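Ras GTPase-activating-like protein IQGAP2 (Homo sapiens, PDB 5CJP) is a Ras GTPase-activating-like protein whose GAP-related domain probably binds GTP-loaded Rho-family GTPases rather than speeding GTP hydrolysis. Local coordinates at residues Q112-V117 / N189-S194; I128-P133 / Q263-G268. One frame throughout, in Å; residues are numbered along the deposited sequence.

Both contacts lie within the Ras-GAP-related part of the chain. Their centres are 20 Å apart, and their nearest atoms are about 6 Å apart without touching. Along the chain their segments alternate, in the order 112-117, 128-133, 189-194 and 263-268. Contact 1 joins helix 111-123 to the end of helix 167-193. Contact 2 sets the loop that follows helix 111-123 against helix 261-278. Helix 167-193 serves both, because Ile-129 of the loop in contact 2 packs on it. The two contacts thus tie parts distant in sequence into one helical domain, with helix 111-123 and its following loop held at two places.

Contact 1: Q112-V117 / N189-S194; sequences QLLAPV and NSIISS
Leu-113 and Leu-114 both bring a methyl to CG1 of Ile-191. From Leu-113 it is CD2, 4.3 Å from Ile-191 CG1. From Leu-114 it is also CD2, 4.1 Å from Ile-191 CG1, and these two side chains cross at a slant. The side chain of Leu-113 is extended, with CG anti to the backbone N (chi1 -180°), and its two methyls have different partners. CD1 of Leu-113 lies 4.2 Å from Ser-194 CB, where the chain leaves the helical turns.

Ser-190 points toward the 112-117 segment. Ser-190 CB is 3.6 Å from Leu-113 O, while its OG comes close to CG1 of Val-117. That hydroxyl is hydrogen-bonded to Lys-186 O, one turn back in its own helix, so the valine meets a group already engaged. Ser-194 folds back in the same way. Ser-194 OG donates to Ser-190 O over 2.9 Å, in the plane of that carbonyl, at a C=O...donor angle of 158°. No hydrogen bond crosses between the segments; the contact is van der Waals packing, with one backbone oxygen, Leu-113 O, taking part.

Ile-191 also packs on Tyr-234 and Met-238 of helix 222-243. Leu-114 meets Ala-241 and Ile-242 of that helix. Beside the contact, Gln-112 is hydrogen-bonded to a basic side chain of another protein chain.

The axes of these short helical segments run nearly antiparallel, at 157°, with a closest approach of 9.5 Å. This is antiparallel helix packing, in keeping with the all-helical fold of Ras-GAP domains.

Contact 2: I128-P133 / Q263-G268; sequences IINTNP and QRRNLG
Arg-265 reaches from helix 261-278 toward Ile-129 and Asn-130 in the loop. Its CB bond points at the loop. Arg-265 CG comes next, 3.6 Å from Ile-129 O. Arg-265 CD lies by the same carbonyl, 3.4 Å from Ile-129 O, and is also 3.2 Å from Asn-130 ND2. There the chain bends (chi3 -53°) and turns the guanidinium so that its plane is 13° from that of the Asn-130 amide, which approaches it obliquely. Arg-265 NE is 3.6 Å from Asn-130 ND2. At the tip, NH1 has a long, weak ion pair with Glu-135 OE2.

The other side of the Asn-130 amide serves its own loop. Asn-130 OD1 takes the backbone N of Asn-132 on a lone pair, at 3.0 Å, forming an Asx turn just before helix 133-139, where Asn-132 is the N-cap. With an alanine in place of Asn-130 the Asn-132 N-H would probably lose this acceptor, and a gap is likely to open beside the CD of Arg-265.

Next to Arg-265, Asn-266 lies against Ile-129 and reaches Ile-121 of helix 111-123. Ile-129 packs on Asn-179, Leu-180 and Val-183 of helix 167-193, and Asn-130 touches Glu-135 and Val-136 of helix 133-139, so the loop lies against these and helix 261-278.

Contact 1: Q112-V117 / N189-S194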
ATOM      1  N   GLN E 112     -11.454 -22.574   7.767  1.00 79.70           N
ATOM      2  CA  GLN E 112     -10.912 -23.457   8.787  1.00 79.93           C
ATOM      3  C   GLN E 112     -12.067 -24.306   9.294  1.00 77.04           C
ATOM      4  O   GLN E 112     -12.213 -24.516  10.493  1.00 80.48           O
ATOM      5  CB  GLN E 112     -10.337 -22.640   9.949  1.00 83.71           C
ATOM      6  CG  GLN E 112      -9.715 -23.474  11.057  1.00 80.80           C
ATOM      7  CD  GLN E 112      -9.873 -22.844  12.435  1.00 78.92           C
ATOM      8  OE1 GLN E 112     -10.450 -23.445  13.342  1.00 77.18           O
ATOM      9  NE2 GLN E 112      -9.349 -21.636  12.600  1.00 77.40           N
ATOM     10  N   LEU E 113     -12.895 -24.794   8.378  1.00 69.69           N
ATOM     11  CA  LEU E 113     -14.054 -25.591   8.774  1.00 60.18           C
ATOM     12  C   LEU E 113     -14.689 -26.292   7.571  1.00 55.94           C
ATOM     13  O   LEU E 113     -15.298 -27.357   7.713  1.00 53.84           O
ATOM     14  CB  LEU E 113     -15.076 -24.670   9.462  1.00 56.73           C
ATOM     15  CG  LEU E 113     -16.404 -25.215  10.004  1.00 52.51           C
ATOM     16  CD1 LEU E 113     -17.018 -24.205  10.948  1.00 51.49           C
ATOM     17  CD2 LEU E 113     -17.356 -25.488   8.870  1.00 52.81           C
ATOM     18  N   LEU E 114     -14.536 -25.696   6.390  1.00 51.90           N
ATOM     19  CA  LEU E 114     -15.097 -26.259   5.177  1.00 48.89           C
ATOM     20  C   LEU E 114     -14.032 -26.675   4.188  1.00 47.74           C
ATOM     21  O   LEU E 114     -14.256 -27.568   3.374  1.00 46.16           O
ATOM     22  CB  LEU E 114     -16.011 -25.249   4.493  1.00 49.72           C
ATOM     23  CG  LEU E 114     -17.321 -24.826   5.149  1.00 50.86           C
ATOM     24  CD1 LEU E 114     -17.936 -23.700   4.307  1.00 51.25           C
ATOM     25  CD2 LEU E 114     -18.266 -26.017   5.263  1.00 48.92           C
ATOM     26  N   ALA E 115     -12.875 -26.024   4.263  1.00 47.20           N
ATOM     27  CA  ALA E 115     -11.785 -26.290   3.336  1.00 48.70           C
ATOM     28  C   ALA E 115     -11.441 -27.764   3.152  1.00 50.61           C
ATOM     29  O   ALA E 115     -11.355 -28.240   2.021  1.00 50.81           O
ATOM     30  CB  ALA E 115     -10.541 -25.501   3.756  1.00 47.74           C
ATOM     31  N   PRO E 116     -11.234 -28.507   4.251  1.00 51.54           N
ATOM     32  CA  PRO E 116     -10.900 -29.932   4.168  1.00 53.90           C
ATOM     33  C   PRO E 116     -11.876 -30.775   3.335  1.00 55.23           C
ATOM     34  O   PRO E 116     -11.462 -31.446   2.389  1.00 54.66           O
ATOM     35  CB  PRO E 116     -10.872 -30.357   5.630  1.00 54.33           C
ATOM     36  CG  PRO E 116     -10.379 -29.130   6.313  1.00 53.51           C
ATOM     37  CD  PRO E 116     -11.187 -28.050   5.649  1.00 53.27           C
ATOM     38  N   VAL E 117     -13.163 -30.737   3.682  1.00 55.61           N
ATOM     39  CA  VAL E 117     -14.156 -31.512   2.944  1.00 56.15           C
ATOM     40  C   VAL E 117     -14.441 -30.947   1.569  1.00 55.41           C
ATOM     41  O   VAL E 117     -14.817 -31.680   0.655  1.00 57.30           O
ATOM     42  CB  VAL E 117     -15.505 -31.616   3.693  1.00 57.63           C
ATOM     43  CG1 VAL E 117     -15.286 -32.235   5.055  1.00 56.36           C
ATOM     44  CG2 VAL E 117     -16.172 -30.245   3.790  1.00 54.37           C
ATOM     45  N   ASN E 189     -21.229 -33.128   8.747  1.00 50.01           N
ATOM     46  CA  ASN E 189     -20.585 -33.440  10.016  1.00 51.34           C
ATOM     47  C   ASN E 189     -19.555 -32.388  10.440  1.00 52.24           C
ATOM     48  O   ASN E 189     -19.422 -32.100  11.631  1.00 50.76           O
ATOM     49  CB  ASN E 189     -19.957 -34.843   9.963  1.00 53.12           C
ATOM     50  CG  ASN E 189     -21.012 -35.965  10.023  1.00 53.06           C
ATOM     51  OD1 ASN E 189     -20.778 -37.071   9.539  1.00 53.66           O
ATOM     52  ND2 ASN E 189     -22.164 -35.682  10.631  1.00 52.43           N
ATOM     53  N   SER E 190     -18.841 -31.808   9.475  1.00 52.28           N
ATOM     54  CA  SER E 190     -17.859 -30.777   9.791  1.00 54.50           C
ATOM     55  C   SER E 190     -18.596 -29.618  10.448  1.00 53.77           C
ATOM     56  O   SER E 190     -18.194 -29.116  11.504  1.00 54.79           O
ATOM     57  CB  SER E 190     -17.185 -30.265   8.523  1.00 58.40           C
ATOM     58  OG  SER E 190     -16.671 -31.332   7.753  1.00 65.73           O
ATOM     59  N   ILE E 191     -19.682 -29.200   9.802  1.00 50.62           N
ATOM     60  CA  ILE E 191     -20.501 -28.108  10.306  1.00 47.68           C
ATOM     61  C   ILE E 191     -21.128 -28.412  11.670  1.00 50.38           C
ATOM     62  O   ILE E 191     -20.893 -27.695  12.638  1.00 48.98           O
ATOM     63  CB  ILE E 191     -21.650 -27.752   9.308  1.00 42.92           C
ATOM     64  CG1 ILE E 191     -21.072 -27.368   7.936  1.00 38.86           C
ATOM     65  CG2 ILE E 191     -22.469 -26.602   9.859  1.00 35.44           C
ATOM     66  CD1 ILE E 191     -22.096 -27.280   6.810  1.00 72.65           C
ATOM     67  N   ILE E 192     -21.911 -29.484  11.746  1.00 52.75           N
ATOM     68  CA  ILE E 192     -22.591 -29.817  13.001  1.00 55.28           C
ATOM     69  C   ILE E 192     -21.704 -30.087  14.218  1.00 58.47           C
ATOM     70  O   ILE E 192     -22.073 -29.754  15.359  1.00 59.87           O
ATOM     71  CB  ILE E 192     -23.532 -31.022  12.819  1.00 54.46           C
ATOM     72  CG1 ILE E 192     -24.662 -30.650  11.854  1.00 50.41           C
ATOM     73  CG2 ILE E 192     -24.095 -31.458  14.169  1.00 51.04           C
ATOM     74  CD1 ILE E 192     -25.448 -29.537  12.330  1.00 72.65           C
ATOM     75  N   SER E 193     -20.535 -30.681  14.002  1.00 58.98           N
ATOM     76  CA  SER E 193     -19.643 -30.987  15.120  1.00 57.64           C
ATOM     77  C   SER E 193     -18.809 -29.786  15.542  1.00 59.08           C
ATOM     78  O   SER E 193     -18.151 -29.808  16.579  1.00 58.41           O
ATOM     79  CB  SER E 193     -18.712 -32.145  14.756  1.00 54.95           C
ATOM     80  OG  SER E 193     -17.821 -31.772  13.728  1.00 49.54           O
ATOM     81  N   SER E 194     -18.852 -28.729  14.739  1.00 61.41           N
ATOM     82  CA  SER E 194     -18.065 -27.541  15.026  1.00 60.62           C
ATOM     83  C   SER E 194     -18.864 -26.282  15.344  1.00 60.18           C
ATOM     84  O   SER E 194     -18.499 -25.193  14.910  1.00 62.11           O
ATOM     85  CB  SER E 194     -17.118 -27.284  13.858  1.00 61.62           C
ATOM     86  OG  SER E 194     -16.297 -28.425  13.645  1.00 58.99           O
TER

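Contact 2: I128-P133 / Q263-G268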
ATOM      1  N   ILE E 128     -18.623 -36.879 -10.400  1.00 55.57           N
ATOM      2  CA  ILE E 128     -19.476 -36.163 -11.340  1.00 55.26           C
ATOM      3  C   ILE E 128     -20.916 -36.390 -10.939  1.00 56.50           C
ATOM      4  O   ILE E 128     -21.610 -37.228 -11.519  1.00 58.55           O
ATOM      5  CB  ILE E 128     -19.312 -36.696 -12.765  1.00 56.00           C
ATOM      6  CG1 ILE E 128     -17.875 -36.505 -13.234  1.00 55.07           C
ATOM      7  CG2 ILE E 128     -20.230 -35.973 -13.709  1.00 54.63           C
ATOM      8  CD1 ILE E 128     -17.610 -37.278 -14.462  1.00 72.65           C
ATOM      9  N   ILE E 129     -21.369 -35.649  -9.938  1.00 57.08           N
ATOM     10  CA  ILE E 129     -22.741 -35.764  -9.482  1.00 57.01           C
ATOM     11  C   ILE E 129     -23.638 -34.943 -10.419  1.00 59.54           C
ATOM     12  O   ILE E 129     -23.262 -33.848 -10.864  1.00 61.20           O
ATOM     13  CB  ILE E 129     -22.888 -35.237  -8.034  1.00 54.23           C
ATOM     14  CG1 ILE E 129     -21.980 -36.028  -7.100  1.00 52.36           C
ATOM     15  CG2 ILE E 129     -24.329 -35.362  -7.568  1.00 50.41           C
ATOM     16  CD1 ILE E 129     -21.805 -35.390  -5.743  1.00 72.65           C
ATOM     17  N   ASN E 130     -24.807 -35.485 -10.737  1.00 59.84           N
ATOM     18  CA  ASN E 130     -25.767 -34.796 -11.602  1.00 60.55           C
ATOM     19  C   ASN E 130     -27.161 -35.360 -11.370  1.00 61.86           C
ATOM     20  O   ASN E 130     -27.517 -36.424 -11.881  1.00 62.28           O
ATOM     21  CB  ASN E 130     -25.406 -34.953 -13.075  1.00 58.32           C
ATOM     22  CG  ASN E 130     -26.047 -33.876 -13.951  1.00 54.09           C
ATOM     23  OD1 ASN E 130     -27.242 -33.601 -13.856  1.00 50.81           O
ATOM     24  ND2 ASN E 130     -25.246 -33.268 -14.810  1.00 53.80           N
ATOM     25  N   THR E 131     -27.947 -34.629 -10.595  1.00 63.59           N
ATOM     26  CA  THR E 131     -29.297 -35.042 -10.255  1.00 65.32           C
ATOM     27  C   THR E 131     -30.332 -34.724 -11.330  1.00 65.50           C
ATOM     28  O   THR E 131     -31.534 -34.763 -11.068  1.00 63.35           O
ATOM     29  CB  THR E 131     -29.720 -34.374  -8.942  1.00 67.36           C
ATOM     30  OG1 THR E 131     -29.485 -32.960  -9.022  1.00 65.30           O
ATOM     31  CG2 THR E 131     -28.908 -34.935  -7.796  1.00 67.55           C
ATOM     32  N   ASN E 132     -29.865 -34.419 -12.537  1.00 66.65           N
ATOM     33  CA  ASN E 132     -30.771 -34.074 -13.624  1.00 68.48           C
ATOM     34  C   ASN E 132     -30.813 -35.129 -14.719  1.00 63.71           C
ATOM     35  O   ASN E 132     -29.918 -35.211 -15.562  1.00 60.35           O
ATOM     36  CB  ASN E 132     -30.377 -32.719 -14.223  1.00 79.43           C
ATOM     37  CG  ASN E 132     -31.387 -32.207 -15.242  1.00 86.99           C
ATOM     38  OD1 ASN E 132     -32.410 -32.843 -15.502  1.00 92.73           O
ATOM     39  ND2 ASN E 132     -31.102 -31.049 -15.822  1.00 93.75           N
ATOM     40  N   PRO E 133     -31.878 -35.943 -14.726  1.00 61.20           N
ATOM     41  CA  PRO E 133     -32.097 -37.017 -15.697  1.00 61.70           C
ATOM     42  C   PRO E 133     -31.832 -36.624 -17.146  1.00 64.33           C
ATOM     43  O   PRO E 133     -30.951 -37.198 -17.780  1.00 63.52           O
ATOM     44  CB  PRO E 133     -33.550 -37.401 -15.453  1.00 60.04           C
ATOM     45  CG  PRO E 133     -33.674 -37.218 -13.977  1.00 57.55           C
ATOM     46  CD  PRO E 133     -32.991 -35.876 -13.765  1.00 55.46           C
ATOM     47  N   GLN E 263     -17.123 -29.506 -10.884  1.00 64.74           N
ATOM     48  CA  GLN E 263     -16.858 -29.236  -9.479  1.00 63.97           C
ATOM     49  C   GLN E 263     -17.955 -28.318  -8.960  1.00 62.14           C
ATOM     50  O   GLN E 263     -18.407 -28.458  -7.822  1.00 62.29           O
ATOM     51  CB  GLN E 263     -15.474 -28.597  -9.319  1.00 66.17           C
ATOM     52  CG  GLN E 263     -14.344 -29.470  -9.863  1.00 66.15           C
ATOM     53  CD  GLN E 263     -12.980 -28.798  -9.814  1.00 67.48           C
ATOM     54  OE1 GLN E 263     -12.794 -27.702 -10.343  1.00 68.18           O
ATOM     55  NE2 GLN E 263     -12.015 -29.464  -9.185  1.00 65.93           N
ATOM     56  N   ARG E 264     -18.396 -27.390  -9.806  1.00 58.76           N
ATOM     57  CA  ARG E 264     -19.472 -26.469  -9.449  1.00 55.85           C
ATOM     58  C   ARG E 264     -20.760 -27.233  -9.198  1.00 55.37           C
ATOM     59  O   ARG E 264     -21.429 -27.037  -8.176  1.00 53.33           O
ATOM     60  CB  ARG E 264     -19.737 -25.486 -10.582  1.00 54.59           C
ATOM     61  CG  ARG E 264     -19.147 -24.134 -10.357  1.00 50.66           C
ATOM     62  CD  ARG E 264     -19.848 -23.396  -9.234  1.00 44.35           C
ATOM     63  NE  ARG E 264     -18.874 -22.590  -8.500  1.00 43.06           N
ATOM     64  CZ  ARG E 264     -17.981 -21.789  -9.072  1.00 39.97           C
ATOM     65  NH1 ARG E 264     -17.938 -21.681 -10.391  1.00 40.78           N
ATOM     66  NH2 ARG E 264     -17.124 -21.113  -8.326  1.00 39.35           N
ATOM     67  N   ARG E 265     -21.106 -28.084 -10.159  1.00 53.91           N
ATOM     68  CA  ARG E 265     -22.314 -28.892 -10.085  1.00 53.85           C
ATOM     69  C   ARG E 265     -22.277 -29.825  -8.867  1.00 50.98           C
ATOM     70  O   ARG E 265     -23.321 -30.148  -8.291  1.00 46.42           O
ATOM     71  CB  ARG E 265     -22.478 -29.690 -11.379  1.00 56.93           C
ATOM     72  CG  ARG E 265     -23.843 -30.318 -11.558  1.00 61.16           C
ATOM     73  CD  ARG E 265     -23.863 -31.131 -12.825  1.00 67.53           C
ATOM     74  NE  ARG E 265     -23.413 -30.340 -13.965  1.00 70.74           N
ATOM     75  CZ  ARG E 265     -24.118 -29.349 -14.507  1.00 73.30           C
ATOM     76  NH1 ARG E 265     -25.309 -29.032 -14.012  1.00 73.82           N
ATOM     77  NH2 ARG E 265     -23.630 -28.673 -15.539  1.00 74.64           N
ATOM     78  N   ASN E 266     -21.072 -30.240  -8.478  1.00 48.52           N
ATOM     79  CA  ASN E 266     -20.915 -31.112  -7.321  1.00 49.87           C
ATOM     80  C   ASN E 266     -21.159 -30.320  -6.040  1.00 48.25           C
ATOM     81  O   ASN E 266     -22.023 -30.680  -5.241  1.00 48.33           O
ATOM     82  CB  ASN E 266     -19.515 -31.743  -7.296  1.00 52.76           C
ATOM     83  CG  ASN E 266     -19.384 -32.937  -8.249  1.00 54.23           C
ATOM     84  OD1 ASN E 266     -18.293 -33.475  -8.431  1.00 54.44           O
ATOM     85  ND2 ASN E 266     -20.492 -33.351  -8.851  1.00 55.71           N
ATOM     86  N   LEU E 267     -20.410 -29.238  -5.845  1.00 46.72           N
ATOM     87  CA  LEU E 267     -20.580 -28.407  -4.655  1.00 44.34           C
ATOM     88  C   LEU E 267     -21.996 -27.868  -4.590  1.00 44.62           C
ATOM     89  O   LEU E 267     -22.624 -27.856  -3.528  1.00 43.13           O
ATOM     90  CB  LEU E 267     -19.593 -27.251  -4.667  1.00 37.87           C
ATOM     91  CG  LEU E 267     -18.163 -27.719  -4.479  1.00 33.32           C
ATOM     92  CD1 LEU E 267     -17.219 -26.613  -4.893  1.00 30.01           C
ATOM     93  CD2 LEU E 267     -17.944 -28.147  -3.016  1.00 29.77           C
ATOM     94  N   GLY E 268     -22.485 -27.429  -5.748  1.00 45.13           N
ATOM     95  CA  GLY E 268     -23.832 -26.904  -5.842  1.00 46.04           C
ATOM     96  C   GLY E 268     -24.850 -27.945  -5.437  1.00 45.73           C
ATOM     97  O   GLY E 268     -25.826 -27.629  -4.757  1.00 45.54           O
TER